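PDB 3ELE: amino Transferase, which probably transfers amino groups between amino acids and keto acids with bound pyridoxal-5'-phosphate, as a dimeric class I/II aminotransferase. Local coordinates for residues Glu136-Val139 / Phe140-Ala144; Leu119-Asp122 / Ala123-Phe127; Asp63-Ser66 / Val67-His70; Val53-Thr56 / Ile57-Leu60. One frame throughout, in Å; residues are numbered along the deposited sequence.

Overall arrangement
All four contacts are local, each made round a helix turn or a helix end, and all reach the second subunit. Contacts 1 and 2 touch, V141 packing on F127 and A144 on T120, and follow one another along the chain through helix 108-119, strand 126-130 of the large mixed sheet, and helix 136-143. Contacts 3 and 4 form a second pair about 42 Å from contact 2 between centres, with L69 against L60 of helix 51-63. Contact 4 is the most buried and largely apolar; contact 1 mixes a cofactor-side face with a solvent-side polar link. Contacts 2 and 3 lie at helix ends, where aspartates take backbone N-H groups.

Contact 1: Glu136-Val139 / Phe140-Ala144; sequences EYKV and FVNAA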
loop_
_atom_site.group_PDB
_atom_site.type_symbol
_atom_site.label_atom_id
_atom_site.label_comp_id
_atom_site.label_asym_id
_atom_site.label_seq_id
_atom_site.Cartn_x
_atom_site.Cartn_y
_atom_site.Cartn_z
ATOM N N GLU A 136 -7.047 15.068 -4.683
ATOM C CA GLU A 136 -6.760 13.638 -4.773
ATOM C C GLU A 136 -7.975 12.762 -4.395
ATOM O O GLU A 136 -8.012 11.587 -4.757
ATOM C CB GLU A 136 -5.521 13.281 -3.930
ATOM C CG GLU A 136 -4.829 11.947 -4.301
ATOM C CD GLU A 136 -4.058 12.002 -5.600
ATOM O OE1 GLU A 136 -4.190 12.996 -6.322
ATOM O OE2 GLU A 136 -3.297 11.055 -5.904
ATOM N N TYR A 137 -8.964 13.316 -3.681
ATOM C CA TYR A 137 -10.226 12.588 -3.411
ATOM C C TYR A 137 -10.870 12.091 -4.693
ATOM O O TYR A 137 -11.390 10.996 -4.701
ATOM C CB TYR A 137 -11.272 13.436 -2.653
ATOM C CG TYR A 137 -10.896 13.883 -1.252
ATOM C CD1 TYR A 137 -10.084 13.099 -0.410
ATOM C CD2 TYR A 137 -11.452 15.046 -0.717
ATOM C CE1 TYR A 137 -9.776 13.518 0.877
ATOM C CE2 TYR A 137 -11.173 15.463 0.555
ATOM C CZ TYR A 137 -10.323 14.710 1.352
ATOM O OH TYR A 137 -10.068 15.149 2.600
ATOM N N LYS A 138 -10.849 12.901 -5.756
ATOM C CA LYS A 138 -11.379 12.495 -7.074
ATOM C C LYS A 138 -10.675 11.245 -7.618
ATOM O O LYS A 138 -11.324 10.354 -8.142
ATOM C CB LYS A 138 -11.295 13.633 -8.093
ATOM C CG LYS A 138 -12.044 13.341 -9.398
ATOM C CD LYS A 138 -11.953 14.482 -10.393
ATOM C CE LYS A 138 -12.823 14.219 -11.606
ATOM N NZ LYS A 138 -12.546 12.923 -12.290
ATOM N N VAL A 139 -9.369 11.151 -7.448
ATOM C CA VAL A 139 -8.614 9.974 -7.916
ATOM C C VAL A 139 -9.027 8.718 -7.148
ATOM O O VAL A 139 -9.248 7.693 -7.765
ATOM C CB VAL A 139 -7.102 10.169 -7.789
ATOM C CG1 VAL A 139 -6.336 8.850 -8.107
ATOM C CG2 VAL A 139 -6.660 11.343 -8.668
ATOM N N PHE A 140 -9.132 8.823 -5.818
ATOM C CA PHE A 140 -9.514 7.694 -4.973
ATOM C C PHE A 140 -10.963 7.262 -5.234
ATOM O O PHE A 140 -11.239 6.050 -5.345
ATOM C CB PHE A 140 -9.284 7.959 -3.469
ATOM C CG PHE A 140 -7.877 8.433 -3.107
ATOM C CD1 PHE A 140 -6.743 7.939 -3.755
ATOM C CD2 PHE A 140 -7.699 9.318 -2.051
ATOM C CE1 PHE A 140 -5.449 8.370 -3.382
ATOM C CE2 PHE A 140 -6.421 9.752 -1.675
ATOM C CZ PHE A 140 -5.301 9.264 -2.343
ATOM N N VAL A 141 -11.869 8.232 -5.369
ATOM C CA VAL A 141 -13.296 7.944 -5.678
ATOM C C VAL A 141 -13.456 7.304 -7.063
ATOM O O VAL A 141 -14.191 6.298 -7.220
ATOM C CB VAL A 141 -14.173 9.226 -5.527
ATOM C CG1 VAL A 141 -15.507 9.081 -6.182
ATOM C CG2 VAL A 141 -14.347 9.574 -4.050
ATOM N N ASN A 142 -12.805 7.904 -8.062
ATOM C CA ASN A 142 -12.771 7.366 -9.427
ATOM C C ASN A 142 -12.092 6.010 -9.473
ATOM O O ASN A 142 -12.595 5.117 -10.151
ATOM C CB ASN A 142 -12.082 8.315 -10.418
ATOM C CG ASN A 142 -12.868 9.591 -10.693
ATOM O OD1 ASN A 142 -12.354 10.466 -11.362
ATOM N ND2 ASN A 142 -14.100 9.706 -10.182
ATOM N N ALA A 143 -11.000 5.831 -8.713
ATOM C CA ALA A 143 -10.309 4.526 -8.644
ATOM C C ALA A 143 -11.190 3.399 -8.094
ATOM O O ALA A 143 -10.942 2.235 -8.393
ATOM C CB ALA A 143 -9.007 4.612 -7.847
ATOM N N ALA A 144 -12.188 3.740 -7.278
ATOM C CA ALA A 144 -13.166 2.767 -6.752
ATOM C C ALA A 144 -14.331 2.528 -7.705
ATOM O O ALA A 144 -15.157 1.687 -7.420
ATOM C CB ALA A 144 -13.697 3.227 -5.398
#
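E136 and F140 meet one turn apart on helix 136-143, with CG of E136 set 3.4 Å from CZ of the F140 ring. The two side chains cross at about a right angle, the carboxylate plane stands 90° to the ring, and CG, not the carboxylate, makes the touch; the carboxylate is bound by R281 of the second subunit. E136 O lies over one face of the same ring, 3.5 Å above its plane and toward the rim, and also takes the F140 N-H at 3.2 Å from F140 N. On the polar side K138 leaves the helix with CG opposite its own N (chi1 -170°), runs extended and bends only at chi4 (-55°), which brings NZ back to N142 OD1 at 2.6 Å. That ammonium sits in the carbonyl plane of the amide, while N142 ND2 gives its hydrogen to A146 O, and the amide is thus gripped at both ends. Y137 faces the active site: its side chain lies about 4 Å from the bound pyridoxal-5'-phosphate and its OH is hydrogen-bonded to D217. The chemistry is therefore divided round the helix. One flank serves the cofactor, E136 and V139 meet R281 of the second subunit, and the short charged-to-amide bond of K138 ties down the flank that carries N142.

Contact 2: Leu119-Asp122 / Ala123-Phe127; sequences LTSD and AYDEF
The chain turns back between L119-D122 and A123-F127, their end-to-end directions lying 141° apart. T120 is the first residue to leave the helical backbone, and a type I beta turn from D122 to D125 follows, closed by D125 N to D122 O at 3.1 Å. D125 turns its carboxylate back on the preceding segment. Its OD2 takes the N-H of S121 at 2.8 Å from S121 N, nearly along the carboxylate C-O axis, and a weak second bond comes from D122 N. Its OD1 accepts from two waters: water 1, 2.5 Å away, links it to S121 OG, which also bonds R210, and water 2 reaches on weakly to D122 OD1. With CG set opposite its own N (chi1 -176°), D122 swings its carboxylate forward over the turn, where OD1 takes the Y124 N-H at 2.7 Å from Y124 N on its anti side, an Asx turn. D122 OD1 and D125 OD1 are 4.4 Å apart; the shared water, and R174 in a long, weak ion pair with D125, probably ease the meeting of like charges. Farther in, F127 turns its ring edge to the helix end: L119 CB lies 3.9 Å from F127 CZ, and T120 OG1, hydrogen-bonded to F116 O, sits at the same rim. The turn thus carries the chain from helix 108-119 into strand 126-130, where F127 meets F116 edge-to-face and pairs by backbone bonds with strand 147-151, while E126 pairs with R174 of strand 173-178.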
loop_
_atom_site.group_PDB
_atom_site.type_symbol
_atom_site.label_atom_id
_atom_site.label_comp_id
_atom_site.label_asym_id
_atom_site.label_seq_id
_atom_site.Cartn_x
_atom_site.Cartn_y
_atom_site.Cartn_z
ATOM N N LEU A 119 -17.072 0.724 0.121
ATOM C CA LEU A 119 -18.417 1.284 -0.020
ATOM C C LEU A 119 -18.980 1.363 -1.444
ATOM O O LEU A 119 -20.176 1.473 -1.557
ATOM C CB LEU A 119 -18.478 2.662 0.663
ATOM C CG LEU A 119 -18.355 2.616 2.191
ATOM C CD1 LEU A 119 -18.304 4.007 2.718
ATOM C CD2 LEU A 119 -19.553 1.854 2.816
ATOM N N THR A 120 -18.163 1.274 -2.508
ATOM C CA THR A 120 -18.679 1.381 -3.908
ATOM C C THR A 120 -19.237 0.045 -4.490
ATOM O O THR A 120 -18.495 -0.927 -4.725
ATOM C CB THR A 120 -17.619 1.983 -4.850
ATOM O OG1 THR A 120 -17.153 3.225 -4.300
ATOM C CG2 THR A 120 -18.181 2.226 -6.277
ATOM N N SER A 121 -20.541 0.012 -4.755
ATOM C CA SER A 121 -21.192 -1.182 -5.297
ATOM C C SER A 121 -21.785 -0.958 -6.699
ATOM O O SER A 121 -22.428 -1.874 -7.249
ATOM C CB SER A 121 -22.268 -1.643 -4.307
ATOM O OG SER A 121 -23.302 -0.677 -4.169
ATOM N N ASP A 122 -21.571 0.223 -7.294
ATOM C CA ASP A 122 -22.206 0.584 -8.569
ATOM C C ASP A 122 -21.490 1.784 -9.201
ATOM O O ASP A 122 -20.993 2.669 -8.493
ATOM C CB ASP A 122 -23.707 0.853 -8.301
ATOM C CG ASP A 122 -24.509 1.156 -9.551
ATOM O OD1 ASP A 122 -24.415 2.290 -10.046
ATOM O OD2 ASP A 122 -25.300 0.294 -9.997
ATOM N N ALA A 123 -21.447 1.798 -10.533
ATOM C CA ALA A 123 -20.825 2.869 -11.313
ATOM C C ALA A 123 -21.426 4.254 -11.043
ATOM O O ALA A 123 -20.756 5.276 -11.233
ATOM C CB ALA A 123 -20.914 2.544 -12.848
ATOM N N TYR A 124 -22.696 4.279 -10.641
ATOM C CA TYR A 124 -23.398 5.521 -10.377
ATOM C C TYR A 124 -23.319 6.031 -8.939
ATOM O O TYR A 124 -23.869 7.090 -8.658
ATOM C CB TYR A 124 -24.827 5.431 -10.883
ATOM C CG TYR A 124 -24.913 5.146 -12.366
ATOM C CD1 TYR A 124 -24.302 6.003 -13.285
ATOM C CD2 TYR A 124 -25.643 4.052 -12.859
ATOM C CE1 TYR A 124 -24.377 5.780 -14.656
ATOM C CE2 TYR A 124 -25.743 3.813 -14.254
ATOM C CZ TYR A 124 -25.094 4.688 -15.149
ATOM O OH TYR A 124 -25.173 4.489 -16.508
ATOM N N ASP A 125 -22.613 5.310 -8.060
ATOM C CA ASP A 125 -22.373 5.749 -6.674
ATOM C C ASP A 125 -21.667 7.091 -6.628
ATOM O O ASP A 125 -20.725 7.327 -7.401
ATOM C CB ASP A 125 -21.513 4.731 -5.909
ATOM C CG ASP A 125 -22.278 3.481 -5.546
ATOM O OD1 ASP A 125 -23.498 3.387 -5.836
ATOM O OD2 ASP A 125 -21.667 2.590 -4.960
ATOM N N GLU A 126 -22.132 7.963 -5.734
ATOM C CA GLU A 126 -21.554 9.298 -5.564
ATOM C C GLU A 126 -21.004 9.502 -4.168
ATOM O O GLU A 126 -21.606 9.043 -3.186
ATOM C CB GLU A 126 -22.613 10.350 -5.848
ATOM C CG GLU A 126 -23.081 10.370 -7.318
ATOM C CD GLU A 126 -24.312 11.260 -7.595
ATOM O OE1 GLU A 126 -24.872 11.881 -6.668
ATOM O OE2 GLU A 126 -24.739 11.305 -8.764
ATOM N N PHE A 127 -19.830 10.153 -4.087
ATOM C CA PHE A 127 -19.258 10.605 -2.827
ATOM C C PHE A 127 -19.159 12.128 -2.915
ATOM O O PHE A 127 -18.701 12.674 -3.933
ATOM C CB PHE A 127 -17.907 9.950 -2.524
ATOM C CG PHE A 127 -18.022 8.489 -2.244
ATOM C CD1 PHE A 127 -18.273 8.027 -0.940
ATOM C CD2 PHE A 127 -17.925 7.558 -3.285
ATOM C CE1 PHE A 127 -18.415 6.633 -0.675
ATOM C CE2 PHE A 127 -18.051 6.179 -3.033
ATOM C CZ PHE A 127 -18.282 5.709 -1.724
HETATM O O HOH W 1 -24.756 1.282 -5.144
HETATM O O HOH W 2 -25.573 3.946 -7.637
#

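Contact 3: Asp63-Ser66 / Val67-His70; sequences DYDS and VALH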
loop_
_atom_site.group_PDB
_atom_site.type_symbol
_atom_site.label_atom_id
_atom_site.label_comp_id
_atom_site.label_asym_id
_atom_site.label_seq_id
_atom_site.Cartn_x
_atom_site.Cartn_y
_atom_site.Cartn_z
ATOM N N ASP A 63 16.533 -4.590 20.631
ATOM C CA ASP A 63 16.003 -5.563 21.623
ATOM C C ASP A 63 14.839 -6.477 21.234
ATOM O O ASP A 63 14.635 -7.497 21.886
ATOM C CB ASP A 63 15.573 -4.789 22.878
ATOM C CG ASP A 63 16.703 -3.959 23.489
ATOM O OD1 ASP A 63 17.894 -4.340 23.387
ATOM O OD2 ASP A 63 16.384 -2.916 24.089
ATOM N N TYR A 64 14.072 -6.131 20.210
ATOM C CA TYR A 64 12.922 -6.955 19.800
ATOM C C TYR A 64 13.470 -8.073 18.898
ATOM O O TYR A 64 14.325 -7.798 18.053
ATOM C CB TYR A 64 11.894 -6.090 19.051
ATOM C CG TYR A 64 10.466 -6.600 19.058
ATOM C CD1 TYR A 64 10.057 -7.616 18.196
ATOM C CD2 TYR A 64 9.507 -6.034 19.909
ATOM C CE1 TYR A 64 8.727 -8.080 18.188
ATOM C CE2 TYR A 64 8.174 -6.476 19.911
ATOM C CZ TYR A 64 7.790 -7.503 19.051
ATOM O OH TYR A 64 6.476 -7.933 19.056
ATOM N N ASP A 65 13.034 -9.320 19.117
ATOM C CA ASP A 65 13.399 -10.480 18.260
ATOM C C ASP A 65 13.250 -10.073 16.771
ATOM O O ASP A 65 12.152 -9.685 16.355
ATOM C CB ASP A 65 12.466 -11.662 18.569
ATOM C CG ASP A 65 12.701 -12.864 17.667
ATOM O OD1 ASP A 65 13.680 -13.586 17.894
ATOM O OD2 ASP A 65 11.869 -13.110 16.756
ATOM N N SER A 66 14.351 -10.132 16.010
ATOM C CA SER A 66 14.377 -9.700 14.595
ATOM C C SER A 66 13.344 -10.374 13.687
ATOM O O SER A 66 12.733 -9.691 12.866
ATOM C CB SER A 66 15.776 -9.871 13.988
ATOM O OG SER A 66 15.813 -9.411 12.647
ATOM N N VAL A 67 13.155 -11.690 13.820
ATOM C CA VAL A 67 12.142 -12.408 13.002
ATOM C C VAL A 67 10.721 -11.862 13.283
ATOM O O VAL A 67 9.946 -11.577 12.345
ATOM C CB VAL A 67 12.151 -13.944 13.235
ATOM C CG1 VAL A 67 10.955 -14.608 12.535
ATOM C CG2 VAL A 67 13.452 -14.556 12.761
ATOM N N ALA A 68 10.421 -11.716 14.576
ATOM C CA ALA A 68 9.144 -11.196 15.061
ATOM C C ALA A 68 8.958 -9.710 14.709
ATOM O O ALA A 68 7.883 -9.325 14.257
ATOM C CB ALA A 68 9.033 -11.419 16.575
ATOM N N LEU A 69 9.998 -8.895 14.917
ATOM C CA LEU A 69 9.982 -7.456 14.561
ATOM C C LEU A 69 9.636 -7.227 13.083
ATOM O O LEU A 69 8.700 -6.488 12.757
ATOM C CB LEU A 69 11.348 -6.806 14.851
ATOM C CG LEU A 69 11.547 -5.305 14.579
ATOM C CD1 LEU A 69 10.492 -4.443 15.269
ATOM C CD2 LEU A 69 12.957 -4.884 14.994
ATOM N N HIS A 70 10.348 -7.927 12.201
ATOM C CA HIS A 70 10.195 -7.732 10.745
ATOM C C HIS A 70 9.161 -8.596 10.031
ATOM O O HIS A 70 8.979 -8.426 8.831
ATOM C CB HIS A 70 11.564 -7.873 10.068
ATOM C CG HIS A 70 12.582 -6.914 10.596
ATOM N ND1 HIS A 70 12.437 -5.554 10.479
ATOM C CD2 HIS A 70 13.754 -7.116 11.239
ATOM C CE1 HIS A 70 13.477 -4.955 11.028
ATOM N NE2 HIS A 70 14.293 -5.880 11.493
#
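Y64 lays its ring beside the first turn of helix 66-70, with CE1 3.7 Å from A68 CB at the ring edge and CD1 3.7 Å from L69 CB. Its chi1 of -156° carries CG away from its own N, and this sets the ring against A68 and L69, where it also packs on K294 of helix 290-296. A glycine in place of Y64 would probably strip A68 and L69 of this aromatic cover and open a gap beside K294. D65 is the N-cap. Its CG likewise stands opposite the backbone N (chi1 176°), and OD2 bends over to take the A68 N-H at 3.0 Å from A68 N, on the anti side and 27° out of the carboxylate plane. D65 O meanwhile receives L69 N at 2.7 Å. S66 OG lies in the plane of the imidazole of H70, one turn farther along, at its edge and 3.4 Å from CD2, and L69 CG stands 4.0 Å above one face of that ring. Both imidazole nitrogens are engaged across the dimer, ND1 with E255 and NE2 with N54 of the second subunit. The cap gives the opening turn a negative carboxylate where the helix dipole would be positive, an arrangement that is likely to steady it, and the double grip on H70 fixes the rotation of the ring at the subunit interface.

Contact 4: Val53-Thr56 / Ile57-Leu60; sequences VNDT and IKEL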
loop_
_atom_site.group_PDB
_atom_site.type_symbol
_atom_site.label_atom_id
_atom_site.label_comp_id
_atom_site.label_asym_id
_atom_site.label_seq_id
_atom_site.Cartn_x
_atom_site.Cartn_y
_atom_site.Cartn_z
ATOM N N VAL A 53 9.967 8.767 18.668
ATOM C CA VAL A 53 9.934 7.999 17.409
ATOM C C VAL A 53 11.286 7.315 17.141
ATOM O O VAL A 53 11.355 6.086 17.147
ATOM C CB VAL A 53 9.494 8.887 16.193
ATOM C CG1 VAL A 53 9.648 8.134 14.840
ATOM C CG2 VAL A 53 8.051 9.364 16.386
ATOM N N ASN A 54 12.337 8.114 16.940
ATOM C CA ASN A 54 13.695 7.605 16.667
ATOM C C ASN A 54 14.260 6.759 17.815
ATOM O O ASN A 54 14.879 5.721 17.560
ATOM C CB ASN A 54 14.655 8.747 16.271
ATOM C CG ASN A 54 14.439 9.256 14.830
ATOM O OD1 ASN A 54 13.664 8.699 14.029
ATOM N ND2 ASN A 54 15.142 10.326 14.500
ATOM N N ASP A 55 14.032 7.200 19.061
ATOM C CA ASP A 55 14.394 6.431 20.259
ATOM C C ASP A 55 13.721 5.049 20.275
ATOM O O ASP A 55 14.390 4.047 20.524
ATOM C CB ASP A 55 14.028 7.181 21.556
ATOM C CG ASP A 55 14.922 8.368 21.838
ATOM O OD1 ASP A 55 15.931 8.603 21.123
ATOM O OD2 ASP A 55 14.600 9.080 22.815
ATOM N N THR A 56 12.424 4.998 19.978
ATOM C CA THR A 56 11.686 3.718 19.946
ATOM C C THR A 56 12.156 2.819 18.801
ATOM O O THR A 56 12.321 1.620 19.014
ATOM C CB THR A 56 10.150 3.886 19.846
ATOM O OG1 THR A 56 9.660 4.661 20.950
ATOM C CG2 THR A 56 9.463 2.511 19.871
ATOM N N ILE A 57 12.345 3.382 17.601
ATOM C CA ILE A 57 12.862 2.619 16.444
ATOM C C ILE A 57 14.209 1.961 16.806
ATOM O O ILE A 57 14.420 0.771 16.526
ATOM C CB ILE A 57 13.019 3.491 15.174
ATOM C CG1 ILE A 57 11.664 3.915 14.614
ATOM C CG2 ILE A 57 13.754 2.729 14.063
ATOM C CD1 ILE A 57 11.766 4.986 13.547
ATOM N N LYS A 58 15.102 2.741 17.421
ATOM C CA LYS A 58 16.397 2.231 17.899
ATOM C C LYS A 58 16.241 1.055 18.878
ATOM O O LYS A 58 16.949 0.055 18.752
ATOM C CB LYS A 58 17.247 3.353 18.527
ATOM C CG LYS A 58 17.942 4.234 17.484
ATOM C CD LYS A 58 18.787 5.388 18.086
ATOM C CE LYS A 58 17.921 6.593 18.520
ATOM N NZ LYS A 58 18.720 7.810 18.866
ATOM N N GLU A 59 15.299 1.176 19.816
ATOM C CA GLU A 59 15.025 0.127 20.818
ATOM C C GLU A 59 14.507 -1.194 20.227
ATOM O O GLU A 59 14.927 -2.276 20.658
ATOM C CB GLU A 59 14.036 0.629 21.876
ATOM C CG GLU A 59 14.638 1.658 22.852
ATOM C CD GLU A 59 13.585 2.303 23.768
ATOM O OE1 GLU A 59 12.465 1.736 23.905
ATOM O OE2 GLU A 59 13.887 3.369 24.361
ATOM N N LEU A 60 13.602 -1.098 19.253
ATOM C CA LEU A 60 13.030 -2.283 18.615
ATOM C C LEU A 60 14.098 -3.038 17.813
ATOM O O LEU A 60 14.247 -4.246 17.947
ATOM C CB LEU A 60 11.830 -1.899 17.740
ATOM C CG LEU A 60 10.655 -1.305 18.527
ATOM C CD1 LEU A 60 9.599 -0.833 17.558
ATOM C CD2 LEU A 60 10.080 -2.279 19.566
#
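V53 and I57 lie side by side one turn apart on helix 51-63, pointing the same way, with V53 CG1 4.0 Å from I57 CD1. This is the buried, packed side. I57 CG1 also rests 3.4 Å from V53 O, the carbonyl that takes the I57 N-H, and the end of the side chain comes near the N54 amide, whose OD1 is bound by H70 of the second subunit. T56 and L60 repeat the pattern, T56 CG2 lying 4.1 Å from L60 CD1 while its hydroxyl is hydrogen-bonded to I52 O. The other side is polar and more exposed. K58 folds back over the turn before it; the bend at chi3 (-79°) lays CE 3.3 Å from N54 O and brings NZ no nearer than 3.7 Å to D55 OD1, a long salt bridge. D55 OD1 has a firmer mate in Q51 NE2. Replacing K58 with alanine would probably leave D55 without this positive neighbour and uncover N54 O, which the bent chain now lies against. The apolar side, I57 and L60 with T56 alongside, leans on helix 290-296, while V53 meets L250 and L252 in a loop. I57 packs on its own counterpart in the second subunit, and N54 and K58 meet V61 of that subunit, placing helix 51-63 at the subunit interface.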